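Local coordinates for protein Rho guanine nucleotide exchange factor 12 (Homo sapiens, PDB 1TXD) that acts as a guanine nucleotide exchange factor for the RhoA GTPase, represented here by its catalytic DH domain and the PH domain that follows, at residues N5-V10 with R25-N30; K87-R92 with D99-D104. The protein carries 1 engineered substitution. All coordinates share one frame; numbering follows the deposited sequence.

Contact 1. Residues N5-V10 with R25-N30; sequences NWQQLV and RQEVIN
Trp6 lays its indole flat against the aliphatic part of Gln26. Gln26 CB sits 3.5 Å from the centroid of the Trp6 six-membered ring and 17° off the ring normal, a CH-pi contact over the face, while Gln26 CG reaches Trp6 CZ2 at 3.3 Å. With Trp6 CG anti to its backbone nitrogen (chi1 176°), the indole extends from the short helix onto the long one. Its opposite face is backed by Val10 CG2 of its own segment, which leaves the ring clamped between two aliphatic groups. Gln26 folds at chi2, so that OE1 stays beside Trp6 NE1 and CZ2 while NE2 points off to hydrogen-bond Glu22 OE2 and the carbonyl of Ile98, which fixes the chain that the indole covers. Trp6 NE1 makes a weak hydrogen bond to the carbonyl of Ser96. Near the five-membered ring Asn30 crosses the indole at about a right angle, but its amide is modelled too close to the ring and its placement is doubtful.

The other side is looser and partly open to solvent. There Gln7 NE2 and Glu27 OE1 stand 3.5 Å apart, with amide and carboxylate planes 86° apart, a proximity rather than a hydrogen bond. At the start of the short helix, Asn5 OD1 takes the backbone N-H of Gln7 as an N-cap, 3.1 Å from Gln7 N and in the carbonyl plane, although Asn5 is poorly ordered.

Trp6 thus packs the N-terminal helix 6-9 against helix 20-57 of the DH bundle. Ile23 of that long helix and Leu15 of helix 12-15 also touch Trp6 and Gln7, while Val28 and Ile29 pack on Ile184 of helix 169-186.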
ATOM      1  N   ASN A   5     -13.249  22.203 -21.609  1.00 74.40           N
ATOM      2  CA  ASN A   5     -12.880  23.483 -20.968  1.00 73.66           C
ATOM      3  C   ASN A   5     -14.089  24.077 -20.268  1.00 72.65           C
ATOM      4  O   ASN A   5     -15.227  23.823 -20.681  1.00 73.14           O
ATOM      5  CB  ASN A   5     -12.359  24.485 -22.010  1.00 74.03           C
ATOM      6  CG  ASN A   5     -11.574  25.657 -21.403  1.00 73.83           C
ATOM      7  OD1 ASN A   5     -12.126  26.504 -20.707  1.00 73.88           O
ATOM      8  ND2 ASN A   5     -10.285  25.726 -21.720  1.00 73.80           N
ATOM      9  N   TRP A   6     -13.846  24.866 -19.219  1.00 70.99           N
ATOM     10  CA  TRP A   6     -14.928  25.493 -18.463  1.00 69.23           C
ATOM     11  C   TRP A   6     -15.587  26.693 -19.158  1.00 68.97           C
ATOM     12  O   TRP A   6     -16.820  26.785 -19.211  1.00 68.76           O
ATOM     13  CB  TRP A   6     -14.451  25.958 -17.093  1.00 68.33           C
ATOM     14  CG  TRP A   6     -15.563  26.675 -16.422  1.00 67.07           C
ATOM     15  CD1 TRP A   6     -16.714  26.124 -15.914  1.00 67.04           C
ATOM     16  CD2 TRP A   6     -15.701  28.080 -16.278  1.00 65.11           C
ATOM     17  NE1 TRP A   6     -17.529  27.106 -15.411  1.00 66.02           N
ATOM     18  CE2 TRP A   6     -16.935  28.321 -15.636  1.00 65.35           C
ATOM     19  CE3 TRP A   6     -14.890  29.168 -16.598  1.00 64.12           C
ATOM     20  CZ2 TRP A   6     -17.369  29.603 -15.315  1.00 64.44           C
ATOM     21  CZ3 TRP A   6     -15.317  30.430 -16.284  1.00 63.65           C
ATOM     22  CH2 TRP A   6     -16.547  30.642 -15.646  1.00 64.19           C
ATOM     23  N   GLN A   7     -14.759  27.627 -19.637  1.00 68.53           N
ATOM     24  CA  GLN A   7     -15.227  28.884 -20.260  1.00 68.27           C
ATOM     25  C   GLN A   7     -15.960  28.628 -21.587  1.00 67.63           C
ATOM     26  O   GLN A   7     -16.738  29.476 -22.064  1.00 66.97           O
ATOM     27  CB  GLN A   7     -14.048  29.853 -20.477  1.00 68.43           C
ATOM     28  CG  GLN A   7     -13.258  30.172 -19.198  1.00 69.07           C
ATOM     29  CD  GLN A   7     -11.869  30.723 -19.447  1.00 69.82           C
ATOM     30  OE1 GLN A   7     -11.071  30.109 -20.166  1.00 71.37           O
ATOM     31  NE2 GLN A   7     -11.559  31.865 -18.827  1.00 69.65           N
ATOM     32  N   GLN A   8     -15.680  27.454 -22.168  1.00 66.89           N
ATOM     33  CA  GLN A   8     -16.411  26.913 -23.314  1.00 66.03           C
ATOM     34  C   GLN A   8     -17.894  26.686 -23.008  1.00 64.36           C
ATOM     35  O   GLN A   8     -18.748  26.999 -23.838  1.00 65.08           O
ATOM     36  CB  GLN A   8     -15.772  25.591 -23.766  1.00 66.46           C
ATOM     37  CG  GLN A   8     -16.479  24.886 -24.935  1.00 66.99           C
ATOM     38  CD  GLN A   8     -16.524  25.721 -26.215  1.00 67.20           C
ATOM     39  OE1 GLN A   8     -17.603  25.996 -26.738  1.00 67.86           O
ATOM     40  NE2 GLN A   8     -15.356  26.127 -26.715  1.00 66.72           N
ATOM     41  N   LEU A   9     -18.195  26.123 -21.842  1.00 61.76           N
ATOM     42  CA  LEU A   9     -19.581  26.020 -21.399  1.00 60.04           C
ATOM     43  C   LEU A   9     -20.228  27.401 -21.422  1.00 57.89           C
ATOM     44  O   LEU A   9     -21.042  27.691 -22.305  1.00 58.14           O
ATOM     45  CB  LEU A   9     -19.691  25.413 -19.982  1.00 60.39           C
ATOM     46  CG  LEU A   9     -19.653  23.881 -19.821  1.00 60.81           C
ATOM     47  CD1 LEU A   9     -19.488  23.460 -18.343  1.00 60.92           C
ATOM     48  CD2 LEU A   9     -20.902  23.237 -20.431  1.00 60.92           C
ATOM     49  N   VAL A  10     -19.819  28.259 -20.484  1.00 55.02           N
ATOM     50  CA  VAL A  10     -20.540  29.511 -20.197  1.00 53.03           C
ATOM     51  C   VAL A  10     -20.544  30.466 -21.370  1.00 51.09           C
ATOM     52  O   VAL A  10     -19.525  30.620 -22.053  1.00 50.86           O
ATOM     53  CB  VAL A  10     -19.930  30.315 -19.014  1.00 52.74           C
ATOM     54  CG1 VAL A  10     -20.915  31.398 -18.548  1.00 52.75           C
ATOM     55  CG2 VAL A  10     -19.542  29.407 -17.852  1.00 52.74           C
ATOM     56  N   ARG A  25     -11.933  30.350  -9.366  1.00 20.57           N
ATOM     57  CA  ARG A  25     -12.743  29.414  -8.587  1.00 21.49           C
ATOM     58  C   ARG A  25     -13.418  28.418  -9.519  1.00 21.64           C
ATOM     59  O   ARG A  25     -13.433  27.211  -9.225  1.00 21.35           O
ATOM     60  CB  ARG A  25     -13.802  30.124  -7.693  1.00 22.85           C
ATOM     61  CG  ARG A  25     -14.389  29.237  -6.531  1.00 24.21           C
ATOM     62  CD  ARG A  25     -15.463  29.909  -5.672  1.00 26.00           C
ATOM     63  NE  ARG A  25     -16.696  29.990  -6.434  1.00 27.53           N
ATOM     64  CZ  ARG A  25     -17.759  29.212  -6.306  1.00 28.93           C
ATOM     65  NH1 ARG A  25     -17.834  28.257  -5.376  1.00 27.27           N
ATOM     66  NH2 ARG A  25     -18.787  29.426  -7.122  1.00 30.77           N
ATOM     67  N   GLN A  26     -13.944  28.891 -10.650  1.00 20.04           N
ATOM     68  CA  GLN A  26     -14.722  28.004 -11.498  1.00 21.27           C
ATOM     69  C   GLN A  26     -13.792  27.025 -12.150  1.00 22.59           C
ATOM     70  O   GLN A  26     -14.139  25.865 -12.325  1.00 22.16           O
ATOM     71  CB  GLN A  26     -15.476  28.737 -12.588  1.00 20.40           C
ATOM     72  CG  GLN A  26     -16.569  29.677 -12.067  1.00 21.10           C
ATOM     73  CD  GLN A  26     -17.715  28.925 -11.461  1.00 19.34           C
ATOM     74  OE1 GLN A  26     -18.182  27.959 -12.045  1.00 18.75           O
ATOM     75  NE2 GLN A  26     -18.136  29.332 -10.271  1.00 16.84           N
ATOM     76  N   GLU A  27     -12.628  27.519 -12.531  1.00 22.58           N
ATOM     77  CA  GLU A  27     -11.654  26.715 -13.226  1.00 24.76           C
ATOM     78  C   GLU A  27     -11.179  25.563 -12.343  1.00 23.34           C
ATOM     79  O   GLU A  27     -11.039  24.464 -12.824  1.00 24.30           O
ATOM     80  CB  GLU A  27     -10.466  27.567 -13.687  1.00 25.66           C
ATOM     81  CG  GLU A  27     -10.649  28.240 -15.062  1.00 29.65           C
ATOM     82  CD  GLU A  27      -9.636  29.365 -15.308  1.00 31.06           C
ATOM     83  OE1 GLU A  27      -9.841  30.230 -16.201  1.00 32.94           O
ATOM     84  OE2 GLU A  27      -8.609  29.378 -14.596  1.00 33.18           O
ATOM     85  N   VAL A  28     -10.928  25.828 -11.069  1.00 23.24           N
ATOM     86  CA  VAL A  28     -10.479  24.810 -10.146  1.00 23.22           C
ATOM     87  C   VAL A  28     -11.600  23.858  -9.693  1.00 24.61           C
ATOM     88  O   VAL A  28     -11.322  22.688  -9.436  1.00 26.65           O
ATOM     89  CB  VAL A  28      -9.717  25.379  -8.935  1.00 23.17           C
ATOM     90  CG1 VAL A  28      -8.468  26.100  -9.384  1.00 23.28           C
ATOM     91  CG2 VAL A  28     -10.593  26.270  -8.084  1.00 22.57           C
ATOM     92  N   ILE A  29     -12.852  24.312  -9.614  1.00 23.89           N
ATOM     93  CA  ILE A  29     -13.941  23.376  -9.391  1.00 24.87           C
ATOM     94  C   ILE A  29     -14.041  22.454 -10.606  1.00 26.34           C
ATOM     95  O   ILE A  29     -14.368  21.272 -10.495  1.00 26.92           O
ATOM     96  CB  ILE A  29     -15.300  24.078  -9.175  1.00 23.65           C
ATOM     97  CG1 ILE A  29     -15.361  24.708  -7.797  1.00 23.22           C
ATOM     98  CG2 ILE A  29     -16.445  23.074  -9.268  1.00 23.57           C
ATOM     99  CD1 ILE A  29     -16.514  25.683  -7.634  1.00 23.05           C
ATOM    100  N   ASN A  30     -13.785  23.008 -11.773  1.00 26.88           N
ATOM    101  CA  ASN A  30     -13.898  22.237 -12.993  1.00 27.61           C
ATOM    102  C   ASN A  30     -12.783  21.223 -13.180  1.00 26.10           C
ATOM    103  O   ASN A  30     -12.990  20.213 -13.846  1.00 24.32           O
ATOM    104  CB  ASN A  30     -13.956  23.152 -14.198  1.00 28.01           C
ATOM    105  CG  ASN A  30     -15.340  23.465 -14.561  1.00 32.01           C
ATOM    106  OD1 ASN A  30     -15.961  22.738 -15.331  1.00 34.34           O
ATOM    107  ND2 ASN A  30     -15.876  24.563 -13.992  1.00 36.16           N
TER

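Contact 2. Residues K87-R92 with D99-D104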
ATOM      1  N   LYS A  87     -21.697  15.875 -11.773  1.00 28.74           N
ATOM      2  CA  LYS A  87     -22.527  16.255 -12.925  1.00 30.95           C
ATOM      3  C   LYS A  87     -23.793  17.019 -12.508  1.00 31.48           C
ATOM      4  O   LYS A  87     -24.166  17.992 -13.160  1.00 32.41           O
ATOM      5  CB  LYS A  87     -22.902  15.046 -13.801  1.00 31.86           C
ATOM      6  CG  LYS A  87     -22.031  14.896 -15.085  1.00 35.08           C
ATOM      7  CD  LYS A  87     -21.566  13.434 -15.374  1.00 37.07           C
ATOM      8  CE  LYS A  87     -20.452  13.395 -16.455  1.00 37.85           C
ATOM      9  NZ  LYS A  87     -19.924  12.019 -16.780  1.00 38.53           N
ATOM     10  N   ALA A  88     -24.431  16.567 -11.426  1.00 31.80           N
ATOM     11  CA  ALA A  88     -25.698  17.106 -10.954  1.00 31.52           C
ATOM     12  C   ALA A  88     -25.501  18.472 -10.349  1.00 31.95           C
ATOM     13  O   ALA A  88     -26.401  19.307 -10.418  1.00 33.66           O
ATOM     14  CB  ALA A  88     -26.341  16.173  -9.925  1.00 30.75           C
ATOM     15  N   VAL A  89     -24.343  18.710  -9.749  1.00 31.76           N
ATOM     16  CA  VAL A  89     -24.063  20.019  -9.199  1.00 32.69           C
ATOM     17  C   VAL A  89     -24.101  21.053 -10.305  1.00 35.35           C
ATOM     18  O   VAL A  89     -24.567  22.153 -10.072  1.00 35.12           O
ATOM     19  CB  VAL A  89     -22.731  20.092  -8.412  1.00 31.19           C
ATOM     20  CG1 VAL A  89     -22.317  21.528  -8.165  1.00 31.17           C
ATOM     21  CG2 VAL A  89     -22.868  19.410  -7.110  1.00 30.23           C
ATOM     22  N   ARG A  90     -23.609  20.697 -11.496  1.00 38.73           N
ATOM     23  CA  ARG A  90     -23.605  21.594 -12.666  1.00 40.85           C
ATOM     24  C   ARG A  90     -24.975  21.814 -13.274  1.00 40.78           C
ATOM     25  O   ARG A  90     -25.257  22.871 -13.813  1.00 41.61           O
ATOM     26  CB  ARG A  90     -22.767  20.997 -13.780  1.00 41.97           C
ATOM     27  CG  ARG A  90     -21.315  20.952 -13.526  1.00 45.29           C
ATOM     28  CD  ARG A  90     -20.513  21.199 -14.788  1.00 48.46           C
ATOM     29  NE  ARG A  90     -19.092  21.251 -14.485  1.00 49.95           N
ATOM     30  CZ  ARG A  90     -18.178  20.444 -15.002  1.00 52.22           C
ATOM     31  NH1 ARG A  90     -18.505  19.503 -15.881  1.00 53.34           N
ATOM     32  NH2 ARG A  90     -16.918  20.580 -14.633  1.00 52.92           N
ATOM     33  N   LYS A  91     -25.790  20.771 -13.221  1.00 41.49           N
ATOM     34  CA  LYS A  91     -27.123  20.729 -13.802  1.00 42.29           C
ATOM     35  C   LYS A  91     -28.091  21.607 -12.998  1.00 42.68           C
ATOM     36  O   LYS A  91     -29.252  21.760 -13.374  1.00 42.88           O
ATOM     37  CB  LYS A  91     -27.565  19.251 -13.799  1.00 43.20           C
ATOM     38  CG  LYS A  91     -28.991  18.874 -14.216  1.00 44.19           C
ATOM     39  CD  LYS A  91     -29.314  17.423 -13.763  1.00 44.77           C
ATOM     40  CE  LYS A  91     -28.551  16.347 -14.569  1.00 44.75           C
ATOM     41  NZ  LYS A  91     -27.288  15.824 -13.902  1.00 43.62           N
ATOM     42  N   ARG A  92     -27.618  22.175 -11.887  1.00 43.09           N
ATOM     43  CA  ARG A  92     -28.460  22.986 -10.997  1.00 43.71           C
ATOM     44  C   ARG A  92     -28.876  24.330 -11.605  1.00 44.85           C
ATOM     45  O   ARG A  92     -29.946  24.843 -11.274  1.00 46.43           O
ATOM     46  CB  ARG A  92     -27.765  23.198  -9.646  1.00 42.51           C
ATOM     47  CG  ARG A  92     -27.642  21.927  -8.855  1.00 41.10           C
ATOM     48  CD  ARG A  92     -27.576  22.095  -7.366  1.00 40.41           C
ATOM     49  NE  ARG A  92     -26.280  22.606  -6.928  1.00 38.97           N
ATOM     50  CZ  ARG A  92     -25.554  22.125  -5.916  1.00 38.42           C
ATOM     51  NH1 ARG A  92     -25.948  21.082  -5.198  1.00 38.67           N
ATOM     52  NH2 ARG A  92     -24.412  22.708  -5.612  1.00 38.21           N
ATOM     53  N   ASP A  99     -22.350  27.606  -8.213  1.00 31.19           N
ATOM     54  CA  ASP A  99     -22.379  28.504  -7.068  1.00 32.59           C
ATOM     55  C   ASP A  99     -21.669  27.827  -5.907  1.00 30.73           C
ATOM     56  O   ASP A  99     -20.500  27.469  -6.056  1.00 30.11           O
ATOM     57  CB  ASP A  99     -23.816  28.959  -6.751  1.00 33.75           C
ATOM     58  CG  ASP A  99     -24.392  29.870  -7.837  1.00 37.53           C
ATOM     59  OD1 ASP A  99     -23.682  30.822  -8.287  1.00 39.58           O
ATOM     60  OD2 ASP A  99     -25.547  29.703  -8.304  1.00 40.34           O
ATOM     61  N   GLN A 100     -22.378  27.596  -4.803  1.00 28.32           N
ATOM     62  CA  GLN A 100     -21.802  27.111  -3.558  1.00 28.45           C
ATOM     63  C   GLN A 100     -21.541  25.631  -3.712  1.00 26.12           C
ATOM     64  O   GLN A 100     -22.338  24.953  -4.335  1.00 25.71           O
ATOM     65  CB  GLN A 100     -22.782  27.288  -2.389  1.00 30.57           C
ATOM     66  CG  GLN A 100     -23.500  28.631  -2.322  1.00 34.29           C
ATOM     67  CD  GLN A 100     -22.512  29.785  -2.232  1.00 38.31           C
ATOM     68  OE1 GLN A 100     -21.613  29.757  -1.392  1.00 42.30           O
ATOM     69  NE2 GLN A 100     -22.650  30.775  -3.106  1.00 40.30           N
ATOM     70  N   ILE A 101     -20.446  25.146  -3.137  1.00 23.84           N
ATOM     71  CA  ILE A 101     -20.047  23.734  -3.259  1.00 25.01           C
ATOM     72  C   ILE A 101     -19.514  23.081  -1.970  1.00 24.44           C
ATOM     73  O   ILE A 101     -19.410  21.869  -1.897  1.00 23.35           O
ATOM     74  CB  ILE A 101     -19.027  23.564  -4.397  1.00 24.37           C
ATOM     75  CG1 ILE A 101     -19.233  22.231  -5.081  1.00 25.55           C
ATOM     76  CG2 ILE A 101     -17.568  23.693  -3.888  1.00 25.26           C
ATOM     77  CD1 ILE A 101     -18.054  21.766  -5.821  1.00 26.51           C
ATOM     78  N   GLY A 102     -19.199  23.878  -0.954  1.00 25.87           N
ATOM     79  CA  GLY A 102     -18.651  23.360   0.285  1.00 26.45           C
ATOM     80  C   GLY A 102     -19.480  22.205   0.812  1.00 27.61           C
ATOM     81  O   GLY A 102     -18.938  21.181   1.217  1.00 26.99           O
ATOM     82  N   GLU A 103     -20.799  22.359   0.779  1.00 27.46           N
ATOM     83  CA  GLU A 103     -21.683  21.400   1.398  1.00 27.69           C
ATOM     84  C   GLU A 103     -21.646  20.080   0.638  1.00 26.24           C
ATOM     85  O   GLU A 103     -21.711  19.014   1.240  1.00 22.55           O
ATOM     86  CB  GLU A 103     -23.119  21.956   1.477  1.00 29.99           C
ATOM     87  CG  GLU A 103     -23.970  21.317   2.564  1.00 33.64           C
ATOM     88  CD  GLU A 103     -23.435  21.558   3.974  1.00 36.51           C
ATOM     89  OE1 GLU A 103     -23.308  22.746   4.379  1.00 39.94           O
ATOM     90  OE2 GLU A 103     -23.152  20.565   4.683  1.00 38.64           O
ATOM     91  N   ASP A 104     -21.521  20.167  -0.683  1.00 25.02           N
ATOM     92  CA  ASP A 104     -21.398  18.974  -1.515  1.00 25.57           C
ATOM     93  C   ASP A 104     -20.088  18.250  -1.203  1.00 23.37           C
ATOM     94  O   ASP A 104     -20.071  17.070  -1.018  1.00 21.78           O
ATOM     95  CB  ASP A 104     -21.474  19.325  -2.993  1.00 24.60           C
ATOM     96  CG  ASP A 104     -22.681  20.130  -3.315  1.00 25.78           C
ATOM     97  OD1 ASP A 104     -23.801  19.654  -3.042  1.00 26.07           O
ATOM     98  OD2 ASP A 104     -22.596  21.271  -3.810  1.00 27.51           O
TER
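Val89 sets its CG2 methyl against the carboxylate of Asp104, 3.8 Å from Asp104 OD2, and the same methyl lies over one face of the Arg92 guanidinium. The ion pair is thus flanked by an aliphatic group. Arg92 and Asp104 approach from opposite directions: the guanidinium presents its edge to the carboxylate, the two planes 36° apart. One bond dominates, Arg92 NH2 to Asp104 OD2 at 2.9 Å, nearly straight (162°) and met on the syn side of the oxygen; the second, Arg92 NH1 to Asp104 OD1, is weak at 3.4 Å. A bend at chi3 (-74°) brings the Arg92 head round to this position. Asp104 lies in the first turn of helix 102-109, where the helix end would probably help to stabilise its negative charge. Beneath the salt bridge, Val89 CG1 meets Ile101 CG1 more loosely, at 4.4 Å.

The contact joins the C-terminal end of helix 72-90, and Arg92 just beyond it, to the start of helix 102-109 within the DH bundle. Ile101 packs on Phe33 of helix 20-57, and Glu193 of helix 191-230 accepts the backbone N-H groups of Ile101 and Gly102.

From the N terminus, contact 1 comes first: after helix 6-9 the chain passes through helix 12-15 and returns on helix 20-57, closing a loop of 14 residues. Contact 2 follows in series; six residues, none in helix or strand, separate its segments in the connection between helices 72-90 and 102-109. The loops neither nest nor cross, yet their contacts lie about 13 Å apart between centres and touch directly. Arg25 NH2 probably donates to Asp99 O at 2.8 Å, and Ile29 CG2 packs on Ile101 CD1. Helix 20-57 is therefore shared, linking the N-terminal helix to the connection between two later helices of the DH bundle.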